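Local coordinates for haloacid dehalogenase domain protein hydrolase (Planctomyces limnophilus, PDB 4OVY) that probably acts as a hydrolase of the haloacid dehalogenase superfamily, perhaps a phosphatase, and binds a calcium ion, at residues Ile220-Asn234 with Tyr244-Val257. Sequence-based numbering, arbitrary orientation.
Sequences IRQVIGRRPVMAVGN and YVTSGPANGLGLIV. With CA (calcium ion), chain J.
Arg227, just before strand 230-233, lies across Tyr244 near the end of helix 239-246, within a beta-alpha-beta unit of the Rossmann-like HAD core. Arg227 CG sits over one face of the Tyr244 ring, a CH-pi contact 4.0 Å from its centroid. The chain, with CG anti to the backbone N (chi1 -172°), then bends at chi3, so that NH2 of Arg227 donates to Tyr244 O at 2.8 Å, in the carbonyl plane on a lone pair and in the plane of the guanidinium, which is turned 43° from the ring. At the edge of the same ring, Ile220 CG2 approaches CE2, while Pro228 CD reaches CE2 obliquely; Leu201 of the second subunit also packs on Tyr244. Val245 CG2 touches both Pro228 CB and Ala231 CB, and a water donates to both Pro228 O and Val245 O. Beyond, the two strands run parallel, and five backbone hydrogen bonds alternate between them, from Leu253 N to Val229 O at one end to Val257 N to Gly233 O at the other. On the face of Met230 and Val232, Leu255 CD1 lies against the selenomethionine CE. The first strand leads into the calcium site shared with Asp42 OD2, Asp44 O and two waters, where Asn234 OD1 binds the calcium ion at 2.4 Å.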
ATOM      1  N   ILE A 220      -7.943  -1.373   2.992  1.00 16.84           N
ATOM      2  CA  ILE A 220      -7.750   0.053   3.226  1.00 16.60           C
ATOM      3  C   ILE A 220      -6.863   0.279   4.449  1.00 16.38           C
ATOM      4  O   ILE A 220      -5.889   1.022   4.389  1.00 16.52           O
ATOM      5  CB  ILE A 220      -9.107   0.762   3.389  1.00 17.04           C
ATOM      6  CG1 ILE A 220      -9.833   0.838   2.040  1.00 18.41           C
ATOM      7  CG2 ILE A 220      -8.937   2.162   3.966  1.00 17.65           C
ATOM      8  CD1 ILE A 220     -11.308   1.150   2.149  1.00 17.67           C
ATOM      9  N   ARG A 221      -7.196  -0.363   5.562  1.00 18.13           N
ATOM     10  CA  ARG A 221      -6.444  -0.129   6.786  1.00 18.87           C
ATOM     11  C   ARG A 221      -4.997  -0.625   6.690  1.00 18.45           C
ATOM     12  O   ARG A 221      -4.083   0.039   7.189  1.00 18.57           O
ATOM     13  CB  ARG A 221      -7.153  -0.741   7.996  1.00 19.80           C
ATOM     14  CG  ARG A 221      -6.469  -0.440   9.324  1.00 19.05           C
ATOM     15  CD  ARG A 221      -6.351   1.056   9.609  1.00 19.74           C
ATOM     16  NE  ARG A 221      -5.631   1.328  10.847  1.00 19.53           N
ATOM     17  CZ  ARG A 221      -4.311   1.225  11.007  1.00 21.28           C
ATOM     18  NH1 ARG A 221      -3.516   0.854  10.000  1.00 22.05           N
ATOM     19  NH2 ARG A 221      -3.778   1.489  12.189  1.00 22.11           N
ATOM     20  N   GLN A 222      -4.785  -1.771   6.039  1.00 18.32           N
ATOM     21  CA  GLN A 222      -3.432  -2.306   5.868  1.00 19.31           C
ATOM     22  C   GLN A 222      -2.579  -1.428   4.941  1.00 16.71           C
ATOM     23  O   GLN A 222      -1.450  -1.078   5.280  1.00 19.44           O
ATOM     24  CB  GLN A 222      -3.464  -3.738   5.322  1.00 20.40           C
ATOM     25  CG  GLN A 222      -4.077  -4.764   6.270  1.00 22.94           C
ATOM     26  CD  GLN A 222      -3.118  -5.246   7.340  1.00 25.08           C
ATOM     27  OE1 GLN A 222      -2.219  -4.520   7.767  1.00 25.15           O
ATOM     28  NE2 GLN A 222      -3.304  -6.487   7.778  1.00 25.46           N
ATOM     29  N   VAL A 223      -3.119  -1.072   3.779  1.00 15.66           N
ATOM     30  CA  VAL A 223      -2.342  -0.348   2.765  1.00 16.98           C
ATOM     31  C   VAL A 223      -2.250   1.161   3.053  1.00 17.49           C
ATOM     32  O   VAL A 223      -1.163   1.751   2.993  1.00 17.60           O
ATOM     33  CB  VAL A 223      -2.932  -0.572   1.364  1.00 18.11           C
ATOM     34  CG1 VAL A 223      -2.247   0.316   0.319  1.00 17.68           C
ATOM     35  CG2 VAL A 223      -2.818  -2.042   0.974  1.00 19.78           C
ATOM     36  N   ILE A 224      -3.385   1.786   3.345  1.00 17.90           N
ATOM     37  CA  ILE A 224      -3.419   3.246   3.548  1.00 18.26           C
ATOM     38  C   ILE A 224      -3.050   3.639   4.980  1.00 19.88           C
ATOM     39  O   ILE A 224      -2.417   4.678   5.205  1.00 19.14           O
ATOM     40  CB  ILE A 224      -4.793   3.845   3.179  1.00 19.12           C
ATOM     41  CG1 ILE A 224      -5.226   3.370   1.782  1.00 20.45           C
ATOM     42  CG2 ILE A 224      -4.749   5.368   3.246  1.00 20.90           C
ATOM     43  CD1 ILE A 224      -6.503   3.995   1.261  1.00 19.76           C
ATOM     44  N   GLY A 225      -3.446   2.813   5.946  1.00 18.79           N
ATOM     45  CA  GLY A 225      -3.206   3.105   7.351  1.00 20.74           C
ATOM     46  C   GLY A 225      -4.073   4.214   7.909  1.00 21.43           C
ATOM     47  O   GLY A 225      -3.753   4.782   8.951  1.00 22.78           O
ATOM     48  N   ARG A 226      -5.166   4.521   7.215  1.00 20.37           N
ATOM     49  CA  ARG A 226      -6.047   5.635   7.579  1.00 22.52           C
ATOM     50  C   ARG A 226      -7.490   5.256   7.261  1.00 19.68           C
ATOM     51  O   ARG A 226      -7.741   4.538   6.315  1.00 21.00           O
ATOM     52  CB  ARG A 226      -5.709   6.898   6.755  1.00 24.62           C
ATOM     53  CG  ARG A 226      -4.314   7.506   6.920  1.00 29.75           C
ATOM     54  CD  ARG A 226      -4.119   8.660   5.924  1.00 31.28           C
ATOM     55  NE  ARG A 226      -2.852   9.408   6.037  1.00 29.55           N
ATOM     56  CZ  ARG A 226      -2.568  10.286   7.000  1.00 33.47           C
ATOM     57  NH1 ARG A 226      -1.400  10.927   6.994  1.00 37.90           N
ATOM     58  NH2 ARG A 226      -3.437  10.527   7.980  1.00 33.20           N
ATOM     59  N   ARG A 227      -8.439   5.773   8.031  1.00 20.23           N
ATOM     60  CA  ARG A 227      -9.844   5.702   7.649  1.00 20.35           C
ATOM     61  C   ARG A 227     -10.098   6.808   6.623  1.00 20.05           C
ATOM     62  O   ARG A 227      -9.832   7.978   6.913  1.00 20.12           O
ATOM     63  CB  ARG A 227     -10.743   5.904   8.864  1.00 21.49           C
ATOM     64  CG  ARG A 227     -12.220   5.658   8.589  1.00 22.23           C
ATOM     65  CD  ARG A 227     -13.099   6.180   9.717  1.00 24.69           C
ATOM     66  NE  ARG A 227     -12.685   5.676  11.024  1.00 28.81           N
ATOM     67  CZ  ARG A 227     -13.158   4.583  11.631  1.00 34.22           C
ATOM     68  NH1 ARG A 227     -12.686   4.253  12.823  1.00 36.97           N
ATOM     69  NH2 ARG A 227     -14.099   3.819  11.076  1.00 37.83           N
ATOM     70  N   PRO A 228     -10.601   6.455   5.426  1.00 17.89           N
ATOM     71  CA  PRO A 228     -10.922   7.515   4.456  1.00 18.40           C
ATOM     72  C   PRO A 228     -12.021   8.447   4.964  1.00 18.87           C
ATOM     73  O   PRO A 228     -12.843   8.043   5.785  1.00 18.15           O
ATOM     74  CB  PRO A 228     -11.398   6.740   3.216  1.00 16.98           C
ATOM     75  CG  PRO A 228     -10.796   5.368   3.373  1.00 18.93           C
ATOM     76  CD  PRO A 228     -10.792   5.113   4.852  1.00 18.68           C
ATOM     77  N   VAL A 229     -12.031   9.684   4.478  1.00 18.19           N
ATOM     78  CA  VAL A 229     -13.092  10.629   4.833  1.00 18.03           C
ATOM     79  C   VAL A 229     -14.237  10.637   3.817  1.00 17.39           C
ATOM     80  O   VAL A 229     -15.278  11.258   4.050  1.00 19.42           O
ATOM     81  CB  VAL A 229     -12.538  12.055   5.040  1.00 18.56           C
ATOM     82  CG1 VAL A 229     -11.438  12.037   6.097  1.00 22.53           C
ATOM     83  CG2 VAL A 229     -12.041  12.642   3.729  1.00 19.21           C
HETATM   84  N   MSE A 230     -14.049   9.938   2.700  1.00 16.50           N
HETATM   85  CA  MSE A 230     -15.093   9.793   1.689  1.00 16.75           C
HETATM   86  C   MSE A 230     -14.905   8.501   0.943  1.00 16.79           C
HETATM   87  O   MSE A 230     -13.785   8.016   0.811  1.00 16.96           O
HETATM   88  CB  MSE A 230     -14.988  10.990   0.750  1.00 17.57           C
HETATM   89  CG  MSE A 230     -16.072  11.052  -0.304  1.00 19.47           C
HETATM   90 SE   MSE A 230     -15.799  12.738  -1.301  1.00 25.70          SE
HETATM   91  CE  MSE A 230     -16.897  12.316  -2.879  1.00 24.30           C
ATOM     92  N   ALA A 231     -16.009   7.922   0.478  1.00 18.65           N
ATOM     93  CA  ALA A 231     -15.963   6.706  -0.324  1.00 19.37           C
ATOM     94  C   ALA A 231     -17.128   6.672  -1.288  1.00 18.76           C
ATOM     95  O   ALA A 231     -18.222   7.138  -0.971  1.00 19.00           O
ATOM     96  CB  ALA A 231     -15.973   5.469   0.559  1.00 19.45           C
ATOM     97  N   VAL A 232     -16.877   6.119  -2.468  1.00 19.33           N
ATOM     98  CA  VAL A 232     -17.896   5.938  -3.478  1.00 19.59           C
ATOM     99  C   VAL A 232     -17.869   4.496  -3.980  1.00 18.97           C
ATOM    100  O   VAL A 232     -16.815   3.968  -4.344  1.00 17.61           O
ATOM    101  CB  VAL A 232     -17.719   6.898  -4.672  1.00 21.73           C
ATOM    102  CG1 VAL A 232     -18.923   6.804  -5.599  1.00 21.89           C
ATOM    103  CG2 VAL A 232     -17.504   8.329  -4.184  1.00 22.00           C
ATOM    104  N   GLY A 233     -19.041   3.872  -3.987  1.00 18.06           N
ATOM    105  CA  GLY A 233     -19.200   2.511  -4.478  1.00 17.58           C
ATOM    106  C   GLY A 233     -20.472   2.410  -5.291  1.00 20.35           C
ATOM    107  O   GLY A 233     -21.083   3.436  -5.620  1.00 19.05           O
ATOM    108  N   ASN A 234     -20.869   1.183  -5.629  1.00 19.36           N
ATOM    109  CA  ASN A 234     -22.114   0.968  -6.371  1.00 19.57           C
ATOM    110  C   ASN A 234     -22.843  -0.338  -6.050  1.00 19.35           C
ATOM    111  O   ASN A 234     -23.963  -0.533  -6.507  1.00 19.66           O
ATOM    112  CB  ASN A 234     -21.853   0.991  -7.873  1.00 20.39           C
ATOM    113  CG  ASN A 234     -21.115  -0.243  -8.345  1.00 20.71           C
ATOM    114  OD1 ASN A 234     -19.972  -0.466  -7.969  1.00 23.44           O
ATOM    115  ND2 ASN A 234     -21.772  -1.061  -9.157  1.00 21.53           N
ATOM    116  N   TYR A 244     -17.541   1.738   7.079  1.00 19.55           N
ATOM    117  CA  TYR A 244     -16.286   2.053   7.743  1.00 20.30           C
ATOM    118  C   TYR A 244     -16.014   3.554   7.700  1.00 18.63           C
ATOM    119  O   TYR A 244     -15.541   4.139   8.675  1.00 18.70           O
ATOM    120  CB  TYR A 244     -15.154   1.257   7.067  1.00 19.25           C
ATOM    121  CG  TYR A 244     -13.760   1.502   7.597  1.00 19.18           C
ATOM    122  CD1 TYR A 244     -13.470   1.391   8.954  1.00 19.18           C
ATOM    123  CD2 TYR A 244     -12.715   1.807   6.730  1.00 19.03           C
ATOM    124  CE1 TYR A 244     -12.187   1.610   9.435  1.00 21.35           C
ATOM    125  CE2 TYR A 244     -11.430   2.024   7.199  1.00 19.68           C
ATOM    126  CZ  TYR A 244     -11.166   1.918   8.547  1.00 20.76           C
ATOM    127  OH  TYR A 244      -9.885   2.129   9.006  1.00 22.27           O
ATOM    128  N   VAL A 245     -16.345   4.169   6.572  1.00 19.57           N
ATOM    129  CA  VAL A 245     -16.136   5.604   6.358  1.00 19.76           C
ATOM    130  C   VAL A 245     -17.198   6.491   7.029  1.00 20.42           C
ATOM    131  O   VAL A 245     -16.864   7.551   7.576  1.00 21.11           O
ATOM    132  CB  VAL A 245     -16.066   5.907   4.841  1.00 20.16           C
ATOM    133  CG1 VAL A 245     -16.145   7.403   4.559  1.00 21.05           C
ATOM    134  CG2 VAL A 245     -14.785   5.316   4.262  1.00 20.83           C
ATOM    135  N   THR A 246     -18.461   6.065   7.007  1.00 20.88           N
ATOM    136  CA  THR A 246     -19.568   6.944   7.414  1.00 21.18           C
ATOM    137  C   THR A 246     -20.140   6.713   8.813  1.00 22.33           C
ATOM    138  O   THR A 246     -20.718   7.632   9.381  1.00 23.40           O
ATOM    139  CB  THR A 246     -20.760   6.840   6.441  1.00 22.00           C
ATOM    140  OG1 THR A 246     -21.335   5.530   6.521  1.00 20.41           O
ATOM    141  CG2 THR A 246     -20.335   7.137   5.005  1.00 21.99           C
ATOM    142  N   SER A 247     -20.014   5.500   9.346  1.00 23.22           N
ATOM    143  CA  SER A 247     -20.768   5.100  10.548  1.00 28.07           C
ATOM    144  C   SER A 247     -20.011   5.330  11.847  1.00 37.34           C
ATOM    145  O   SER A 247     -18.844   5.719  11.834  1.00 45.41           O
ATOM    146  CB  SER A 247     -21.194   3.631  10.444  1.00 28.96           C
ATOM    147  OG  SER A 247     -22.111   3.459   9.375  1.00 33.16           O
ATOM    148  N   GLY A 248     -20.695   5.110  12.969  1.00 43.31           N
ATOM    149  CA  GLY A 248     -20.095   5.283  14.298  1.00 39.30           C
ATOM    150  C   GLY A 248     -19.628   6.716  14.485  1.00 39.29           C
ATOM    151  O   GLY A 248     -20.303   7.646  14.033  1.00 42.83           O
ATOM    152  N   PRO A 249     -18.464   6.909  15.129  1.00 41.46           N
ATOM    153  CA  PRO A 249     -17.956   8.266  15.374  1.00 44.40           C
ATOM    154  C   PRO A 249     -17.331   8.967  14.158  1.00 43.56           C
ATOM    155  O   PRO A 249     -17.118  10.180  14.198  1.00 40.85           O
ATOM    156  CB  PRO A 249     -16.899   8.050  16.462  1.00 44.65           C
ATOM    157  CG  PRO A 249     -16.412   6.662  16.241  1.00 45.70           C
ATOM    158  CD  PRO A 249     -17.559   5.875  15.668  1.00 44.12           C
ATOM    159  N   ALA A 250     -16.984   8.190  13.136  0.50 43.86           N
ATOM    160  CA  ALA A 250     -16.555   8.751  11.874  0.50 40.71           C
ATOM    161  C   ALA A 250     -17.766   9.457  11.294  0.50 34.69           C
ATOM    162  O   ALA A 250     -18.903   9.043  11.527  0.50 36.31           O
ATOM    163  CB  ALA A 250     -16.067   7.655  10.940  0.50 41.63           C
ATOM    164  N   ASN A 251     -17.535  10.543  10.572  0.50 27.48           N
ATOM    165  CA  ASN A 251     -18.642  11.247   9.956  0.50 32.00           C
ATOM    166  C   ASN A 251     -18.356  11.545   8.498  0.50 25.76           C
ATOM    167  O   ASN A 251     -18.679  12.626   8.009  0.50 25.12           O
ATOM    168  CB  ASN A 251     -18.957  12.538  10.720  0.50 38.14           C
ATOM    169  CG  ASN A 251     -19.910  12.310  11.880  0.50 44.69           C
ATOM    170  OD1 ASN A 251     -19.987  13.118  12.807  0.50 53.98           O
ATOM    171  ND2 ASN A 251     -20.642  11.201  11.834  0.50 49.79           N
ATOM    172  N   GLY A 252     -17.773  10.577   7.793  1.00 22.83           N
ATOM    173  CA  GLY A 252     -17.398  10.806   6.407  1.00 21.07           C
ATOM    174  C   GLY A 252     -18.588  10.708   5.466  1.00 21.37           C
ATOM    175  O   GLY A 252     -19.717  10.417   5.890  1.00 21.75           O
ATOM    176  N   LEU A 253     -18.327  10.946   4.182  1.00 19.40           N
ATOM    177  CA  LEU A 253     -19.364  10.967   3.156  1.00 19.86           C
ATOM    178  C   LEU A 253     -19.299   9.699   2.307  1.00 19.28           C
ATOM    179  O   LEU A 253     -18.235   9.327   1.811  1.00 19.63           O
ATOM    180  CB  LEU A 253     -19.204  12.203   2.260  1.00 22.64           C
ATOM    181  CG  LEU A 253     -20.210  12.366   1.114  1.00 25.21           C
ATOM    182  CD1 LEU A 253     -21.623  12.551   1.656  1.00 27.58           C
ATOM    183  CD2 LEU A 253     -19.832  13.535   0.215  1.00 23.96           C
ATOM    184  N   GLY A 254     -20.437   9.034   2.158  1.00 18.25           N
ATOM    185  CA  GLY A 254     -20.540   7.863   1.288  1.00 17.28           C
ATOM    186  C   GLY A 254     -21.557   8.080   0.182  1.00 18.57           C
ATOM    187  O   GLY A 254     -22.666   8.586   0.426  1.00 18.92           O
ATOM    188  N   LEU A 255     -21.180   7.707  -1.036  1.00 18.48           N
ATOM    189  CA  LEU A 255     -22.098   7.761  -2.164  1.00 19.98           C
ATOM    190  C   LEU A 255     -22.184   6.431  -2.886  1.00 17.99           C
ATOM    191  O   LEU A 255     -21.235   5.641  -2.887  1.00 17.84           O
ATOM    192  CB  LEU A 255     -21.693   8.862  -3.149  1.00 22.52           C
ATOM    193  CG  LEU A 255     -21.730  10.274  -2.540  1.00 25.60           C
ATOM    194  CD1 LEU A 255     -20.317  10.806  -2.382  1.00 27.14           C
ATOM    195  CD2 LEU A 255     -22.552  11.229  -3.391  1.00 28.62           C
ATOM    196  N   ILE A 256     -23.336   6.210  -3.505  1.00 18.53           N
ATOM    197  CA  ILE A 256     -23.608   5.006  -4.271  1.00 20.11           C
ATOM    198  C   ILE A 256     -24.017   5.386  -5.696  1.00 19.25           C
ATOM    199  O   ILE A 256     -24.929   6.185  -5.897  1.00 20.07           O
ATOM    200  CB  ILE A 256     -24.743   4.186  -3.627  1.00 18.88           C
ATOM    201  CG1 ILE A 256     -24.290   3.638  -2.272  1.00 20.71           C
ATOM    202  CG2 ILE A 256     -25.183   3.056  -4.558  1.00 20.00           C
ATOM    203  CD1 ILE A 256     -25.418   3.069  -1.440  1.00 23.22           C
ATOM    204  N   VAL A 257     -23.347   4.796  -6.677  1.00 19.70           N
ATOM    205  CA  VAL A 257     -23.720   4.969  -8.076  1.00 20.75           C
ATOM    206  C   VAL A 257     -24.821   3.961  -8.409  1.00 21.98           C
ATOM    207  O   VAL A 257     -24.577   2.744  -8.423  1.00 21.99           O
ATOM    208  CB  VAL A 257     -22.516   4.764  -9.023  1.00 20.82           C
ATOM    209  CG1 VAL A 257     -22.930   4.953 -10.477  1.00 21.48           C
ATOM    210  CG2 VAL A 257     -21.372   5.697  -8.659  1.00 19.68           C
TER
HETATM  211 CA    CA J 409     -18.621  -2.472  -7.964  1.00 55.54          CA
HETATM  212  O   HOH W   1     -14.534   8.870   7.806  1.00 23.47           O
HETATM  213  O   HOH W   2     -18.369  -3.552  -5.374  1.00 53.20           O
HETATM  214  O   HOH W   3     -19.322  -4.271  -8.759  1.00 35.48           O